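Local coordinates for serine-rich Repeat Adhesion Glycoprotein (Srr1) (Streptococcus agalactiae, PDB 4MBO) that is a streptococcal surface adhesin that binds fibrinogen, and so probably attaches the bacterium to host surfaces coated with this protein, at residues E16-L29 against S40-A52. Residues are numbered along the deposited sequence; the frame is centred on the assembly and turned at random. Where two conformers were deposited one is given.
Sequences ELQKVNIALKDNTL and SENLVLNFAFSIA. With CA (calcium ion), chain E.
Leu17 sets its CD1 methyl squarely over one face of the Phe49 ring. CD1 lies 3.9 Å from the ring centroid and 5° off the normal, a CH-pi contact. CD2, the other methyl of Leu17, lies over the same ring face nearer its border, 3.4 Å from Phe49 CE1, and also packs on Ile51 CD1. Phe60 meets Phe49 edge-to-face. Phe49 CB packs against Val20 CG2.

Further along the same side of the sheet, Leu45 CD1 lies against Ile22 CG1 and Leu24 CD2, both at 3.9 Å. Strands 59-64 and 139-145 close over this apolar row. The opposite side of the sheet carries Ala23, Lys25, Val44, Asn46 and Ala48. Here the extended Lys25 chain brings NZ to Asn46 OD1 at 2.8 Å. The ammonium stands above the carbonyl plane of the amide, not on a lone pair.

Four pairs of backbone hydrogen bonds join the segments: Gln18 with Ser50, Asn21 with Ala48, Ala23 with Asn46 and Lys25 with Val44. Between the first two pairs the register slips by one residue, a beta bulge at the corner near Lys19. Beyond the strands, a water that accepts from Asn42 N also bonds Thr28 OG1, bridging the segments. Ser40, two residues before Asn42, binds calcium through O and OG, with waters filling other positions, one of them doubtfully close.

Strand 20-25 is thus the edge strand beside 43-51, which pairs with 116-126 on its far side. This antiparallel sheet packs on a second one, the beta-sandwich arrangement of an immunoglobulin-like adhesin domain.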
loop_
_atom_site.group_PDB
_atom_site.type_symbol
_atom_site.label_atom_id
_atom_site.label_comp_id
_atom_site.label_asym_id
_atom_site.label_seq_id
_atom_site.Cartn_x
_atom_site.Cartn_y
_atom_site.Cartn_z
ATOM N N GLU A 16 -10.241 28.728 15.324
ATOM C CA GLU A 16 -11.585 29.247 15.746
ATOM C C GLU A 16 -12.636 28.133 15.975
ATOM O O GLU A 16 -13.805 28.387 16.349
ATOM C CB GLU A 16 -12.127 30.193 14.672
ATOM C CG GLU A 16 -13.440 30.879 15.016
ATOM C CD GLU A 16 -13.925 31.840 13.935
ATOM O OE1 GLU A 16 -13.281 31.939 12.863
ATOM O OE2 GLU A 16 -14.964 32.503 14.169
ATOM N N LEU A 17 -12.243 26.908 15.683
ATOM C CA LEU A 17 -13.134 25.783 15.872
ATOM C C LEU A 17 -13.398 25.613 17.353
ATOM O O LEU A 17 -12.494 25.823 18.155
ATOM C CB LEU A 17 -12.475 24.523 15.296
ATOM C CG LEU A 17 -12.055 24.611 13.831
ATOM C CD1 LEU A 17 -11.461 23.311 13.365
ATOM C CD2 LEU A 17 -13.221 24.998 12.950
ATOM N N GLN A 18 -14.617 25.221 17.721
ATOM C CA GLN A 18 -14.998 25.015 19.108
ATOM C C GLN A 18 -15.408 23.573 19.370
ATOM O O GLN A 18 -15.761 22.846 18.442
ATOM C CB GLN A 18 -16.197 25.918 19.444
ATOM C CG GLN A 18 -15.971 27.408 19.205
ATOM C CD GLN A 18 -14.971 28.006 20.166
ATOM O OE1 GLN A 18 -15.031 27.759 21.376
ATOM N NE2 GLN A 18 -14.058 28.814 19.648
ATOM N N LYS A 19 -15.359 23.159 20.640
ATOM C CA LYS A 19 -15.769 21.807 21.026
ATOM C C LYS A 19 -15.019 20.768 20.200
ATOM O O LYS A 19 -15.549 19.717 19.864
ATOM C CB LYS A 19 -17.302 21.635 20.847
ATOM C CG LYS A 19 -18.078 22.765 21.493
ATOM C CD LYS A 19 -19.596 22.630 21.356
ATOM C CE LYS A 19 -20.123 21.575 22.293
ATOM N NZ LYS A 19 -21.574 21.761 22.532
ATOM N N VAL A 20 -13.748 21.050 19.927
ATOM C CA VAL A 20 -12.976 20.131 19.126
ATOM C C VAL A 20 -12.634 18.821 19.856
ATOM O O VAL A 20 -12.205 18.815 21.031
ATOM C CB VAL A 20 -11.641 20.785 18.687
ATOM C CG1 VAL A 20 -10.801 19.800 17.915
ATOM C CG2 VAL A 20 -11.886 22.056 17.880
ATOM N N ASN A 21 -12.879 17.714 19.153
ATOM C CA ASN A 21 -12.597 16.361 19.604
ATOM C C ASN A 21 -11.820 15.680 18.462
ATOM O O ASN A 21 -12.078 15.990 17.293
ATOM C CB ASN A 21 -13.906 15.596 19.860
ATOM C CG ASN A 21 -14.678 16.122 21.067
ATOM O OD1 ASN A 21 -14.272 15.919 22.200
ATOM N ND2 ASN A 21 -15.823 16.733 20.826
ATOM N N ILE A 22 -10.865 14.805 18.794
ATOM C CA ILE A 22 -10.168 14.025 17.777
ATOM C C ILE A 22 -9.682 12.752 18.451
ATOM O O ILE A 22 -9.273 12.771 19.616
ATOM C CB ILE A 22 -9.012 14.835 17.113
ATOM C CG1 ILE A 22 -8.442 14.033 15.938
ATOM C CG2 ILE A 22 -7.917 15.202 18.121
ATOM C CD1 ILE A 22 -7.580 14.861 15.017
ATOM N N ALA A 23 -9.721 11.643 17.720
ATOM C CA ALA A 23 -9.317 10.367 18.250
ATOM C C ALA A 23 -8.859 9.427 17.164
ATOM O O ALA A 23 -9.272 9.542 15.990
ATOM C CB ALA A 23 -10.451 9.720 19.010
ATOM N N LEU A 24 -7.914 8.557 17.564
ATOM C CA LEU A 24 -7.420 7.451 16.731
ATOM C C LEU A 24 -7.811 6.163 17.449
ATOM O O LEU A 24 -7.545 5.983 18.648
ATOM C CB LEU A 24 -5.902 7.535 16.505
ATOM C CG LEU A 24 -5.465 8.626 15.552
ATOM C CD1 LEU A 24 -3.981 8.887 15.711
ATOM C CD2 LEU A 24 -5.806 8.302 14.103
ATOM N N LYS A 25 -8.466 5.263 16.715
ATOM C CA LYS A 25 -8.959 4.020 17.291
ATOM C C LYS A 25 -8.568 2.786 16.477
ATOM O O LYS A 25 -8.405 2.860 15.249
ATOM C CB LYS A 25 -10.478 4.121 17.453
ATOM C CG LYS A 25 -10.899 5.188 18.471
ATOM C CD LYS A 25 -12.375 5.576 18.397
ATOM C CE LYS A 25 -12.601 6.850 19.210
ATOM N NZ LYS A 25 -13.796 7.653 18.820
ATOM N N ASP A 26 -8.436 1.661 17.179
ATOM C CA ASP A 26 -8.006 0.396 16.570
ATOM C C ASP A 26 -8.938 -0.782 16.895
ATOM O O ASP A 26 -8.523 -1.921 16.876
ATOM C CB ASP A 26 -6.564 0.069 16.995
ATOM C CG ASP A 26 -6.401 -0.359 18.457
ATOM O OD1 ASP A 26 -7.366 -0.355 19.255
ATOM O OD2 ASP A 26 -5.236 -0.704 18.829
ATOM N N ASN A 27 -10.186 -0.463 17.177
ATOM C CA ASN A 27 -11.163 -1.479 17.537
ATOM C C ASN A 27 -11.361 -2.532 16.445
ATOM O O ASN A 27 -11.607 -3.711 16.751
ATOM C CB ASN A 27 -12.494 -0.794 17.855
ATOM C CG ASN A 27 -12.374 0.200 18.996
ATOM O OD1 ASN A 27 -11.385 0.201 19.734
ATOM N ND2 ASN A 27 -13.376 1.051 19.147
ATOM N N THR A 28 -11.198 -2.125 15.186
ATOM C CA THR A 28 -11.476 -3.010 14.045
ATOM C C THR A 28 -10.307 -3.994 13.780
ATOM O O THR A 28 -10.462 -4.946 13.022
ATOM C CB THR A 28 -11.890 -2.246 12.766
ATOM O OG1 THR A 28 -10.791 -1.518 12.206
ATOM C CG2 THR A 28 -13.035 -1.302 13.068
ATOM N N LEU A 29 -9.158 -3.789 14.425
ATOM C CA LEU A 29 -8.021 -4.691 14.232
ATOM C C LEU A 29 -8.330 -6.063 14.841
ATOM O O LEU A 29 -8.972 -6.157 15.893
ATOM C CB LEU A 29 -6.760 -4.144 14.917
ATOM C CG LEU A 29 -6.185 -2.806 14.448
ATOM C CD1 LEU A 29 -4.908 -2.498 15.233
ATOM C CD2 LEU A 29 -5.911 -2.828 12.955
ATOM N N SER A 40 -5.486 -6.527 5.108
ATOM C CA SER A 40 -6.386 -5.422 4.865
ATOM C C SER A 40 -6.879 -4.751 6.166
ATOM O O SER A 40 -8.060 -4.524 6.349
ATOM C CB SER A 40 -7.553 -5.909 3.972
ATOM O OG SER A 40 -8.216 -4.836 3.321
ATOM N N GLU A 41 -5.955 -4.466 7.083
ATOM C CA GLU A 41 -6.276 -3.727 8.313
ATOM C C GLU A 41 -5.871 -2.244 8.238
ATOM O O GLU A 41 -4.993 -1.852 7.461
ATOM C CB GLU A 41 -5.613 -4.382 9.524
ATOM C CG GLU A 41 -6.225 -5.735 9.838
ATOM C CD GLU A 41 -5.788 -6.339 11.151
ATOM O OE1 GLU A 41 -4.742 -5.921 11.713
ATOM O OE2 GLU A 41 -6.518 -7.254 11.617
ATOM N N ASN A 42 -6.508 -1.419 9.077
ATOM C CA ASN A 42 -6.241 -0.007 9.128
ATOM C C ASN A 42 -6.714 0.508 10.468
ATOM O O ASN A 42 -7.326 -0.247 11.256
ATOM C CB ASN A 42 -6.912 0.743 7.950
ATOM C CG ASN A 42 -8.408 0.537 7.890
ATOM O OD1 ASN A 42 -8.892 -0.287 7.105
ATOM N ND2 ASN A 42 -9.156 1.226 8.741
ATOM N N LEU A 43 -6.373 1.752 10.737
ATOM C CA LEU A 43 -6.828 2.470 11.929
ATOM C C LEU A 43 -7.999 3.336 11.531
ATOM O O LEU A 43 -8.342 3.437 10.349
ATOM C CB LEU A 43 -5.709 3.330 12.487
ATOM C CG LEU A 43 -4.472 2.547 12.943
ATOM C CD1 LEU A 43 -3.323 3.491 13.287
ATOM C CD2 LEU A 43 -4.794 1.606 14.098
ATOM N N VAL A 44 -8.653 3.949 12.520
ATOM C CA VAL A 44 -9.775 4.817 12.243
ATOM C C VAL A 44 -9.545 6.174 12.925
ATOM O O VAL A 44 -9.195 6.246 14.108
ATOM C CB VAL A 44 -11.113 4.194 12.736
ATOM C CG1 VAL A 44 -12.243 5.185 12.488
ATOM C CG2 VAL A 44 -11.407 2.898 11.955
ATOM N N LEU A 45 -9.712 7.223 12.151
ATOM C CA LEU A 45 -9.635 8.593 12.636
ATOM C C LEU A 45 -11.026 9.193 12.735
ATOM O O LEU A 45 -11.825 9.102 11.798
ATOM C CB LEU A 45 -8.832 9.430 11.648
ATOM C CG LEU A 45 -8.810 10.955 11.875
ATOM C CD1 LEU A 45 -8.143 11.284 13.205
ATOM C CD2 LEU A 45 -8.095 11.647 10.725
ATOM N N ASN A 46 -11.308 9.834 13.863
ATOM C CA ASN A 46 -12.531 10.592 13.918
ATOM C C ASN A 46 -12.296 11.944 14.572
ATOM O O ASN A 46 -11.407 12.104 15.425
ATOM C CB ASN A 46 -13.644 9.857 14.616
ATOM C CG ASN A 46 -13.474 9.816 16.086
ATOM O OD1 ASN A 46 -12.751 8.992 16.604
ATOM N ND2 ASN A 46 -14.201 10.694 16.796
ATOM N N PHE A 47 -13.064 12.933 14.136
ATOM C CA PHE A 47 -12.988 14.262 14.720
ATOM C C PHE A 47 -14.329 14.949 14.587
ATOM O O PHE A 47 -15.167 14.565 13.769
ATOM C CB PHE A 47 -11.844 15.101 14.098
ATOM C CG PHE A 47 -11.939 15.308 12.621
ATOM C CD1 PHE A 47 -12.645 16.383 12.102
ATOM C CD2 PHE A 47 -11.284 14.443 11.754
ATOM C CE1 PHE A 47 -12.724 16.572 10.723
ATOM C CE2 PHE A 47 -11.358 14.637 10.387
ATOM C CZ PHE A 47 -12.079 15.687 9.886
ATOM N N ALA A 48 -14.526 15.986 15.400
ATOM C CA ALA A 48 -15.757 16.738 15.362
ATOM C C ALA A 48 -15.503 18.096 15.990
ATOM O O ALA A 48 -14.568 18.262 16.792
ATOM C CB ALA A 48 -16.840 16.004 16.135
ATOM N N PHE A 49 -16.341 19.055 15.636
ATOM C CA PHE A 49 -16.280 20.406 16.193
ATOM C C PHE A 49 -17.524 21.195 15.776
ATOM O O PHE A 49 -18.339 20.715 14.975
ATOM C CB PHE A 49 -15.014 21.161 15.699
ATOM C CG PHE A 49 -14.936 21.318 14.211
ATOM C CD1 PHE A 49 -15.537 22.391 13.557
ATOM C CD2 PHE A 49 -14.246 20.378 13.446
ATOM C CE1 PHE A 49 -15.472 22.529 12.182
ATOM C CE2 PHE A 49 -14.199 20.505 12.067
ATOM C CZ PHE A 49 -14.797 21.579 11.437
ATOM N N SER A 50 -17.665 22.379 16.358
ATOM C CA SER A 50 -18.647 23.349 15.969
ATOM C C SER A 50 -17.934 24.625 15.545
ATOM O O SER A 50 -16.821 24.912 16.002
ATOM C CB SER A 50 -19.572 23.700 17.134
ATOM O OG SER A 50 -20.373 22.597 17.459
ATOM N N ILE A 51 -18.589 25.410 14.687
ATOM C CA ILE A 51 -18.045 26.707 14.268
ATOM C C ILE A 51 -19.238 27.649 13.996
ATOM O O ILE A 51 -20.215 27.263 13.324
ATOM C CB ILE A 51 -17.049 26.568 13.079
ATOM C CG1 ILE A 51 -16.388 27.911 12.794
ATOM C CG2 ILE A 51 -17.713 26.017 11.818
ATOM C CD1 ILE A 51 -15.143 27.793 11.949
ATOM N N ALA A 52 -19.205 28.847 14.570
ATOM C CA ALA A 52 -20.335 29.787 14.434
ATOM C C ALA A 52 -20.648 30.169 12.996
ATOM O O ALA A 52 -21.814 30.195 12.578
ATOM C CB ALA A 52 -20.068 31.031 15.264
HETATM CA CA CA E . -9.919 -3.590 4.588
HETATM O O HOH W 1 -8.944 -2.856 10.260
HETATM O O HOH W 2 -9.163 -0.116 13.462
HETATM O O HOH W 3 -7.878 -1.795 4.527
HETATM O O HOH W 4 -11.199 -4.510 2.649
HETATM O O HOH W 5 -10.919 -5.626 5.662
HETATM O O HOH W 6 -11.534 -1.987 4.218
HETATM O O HOH W 7 -9.535 -2.224 6.053
#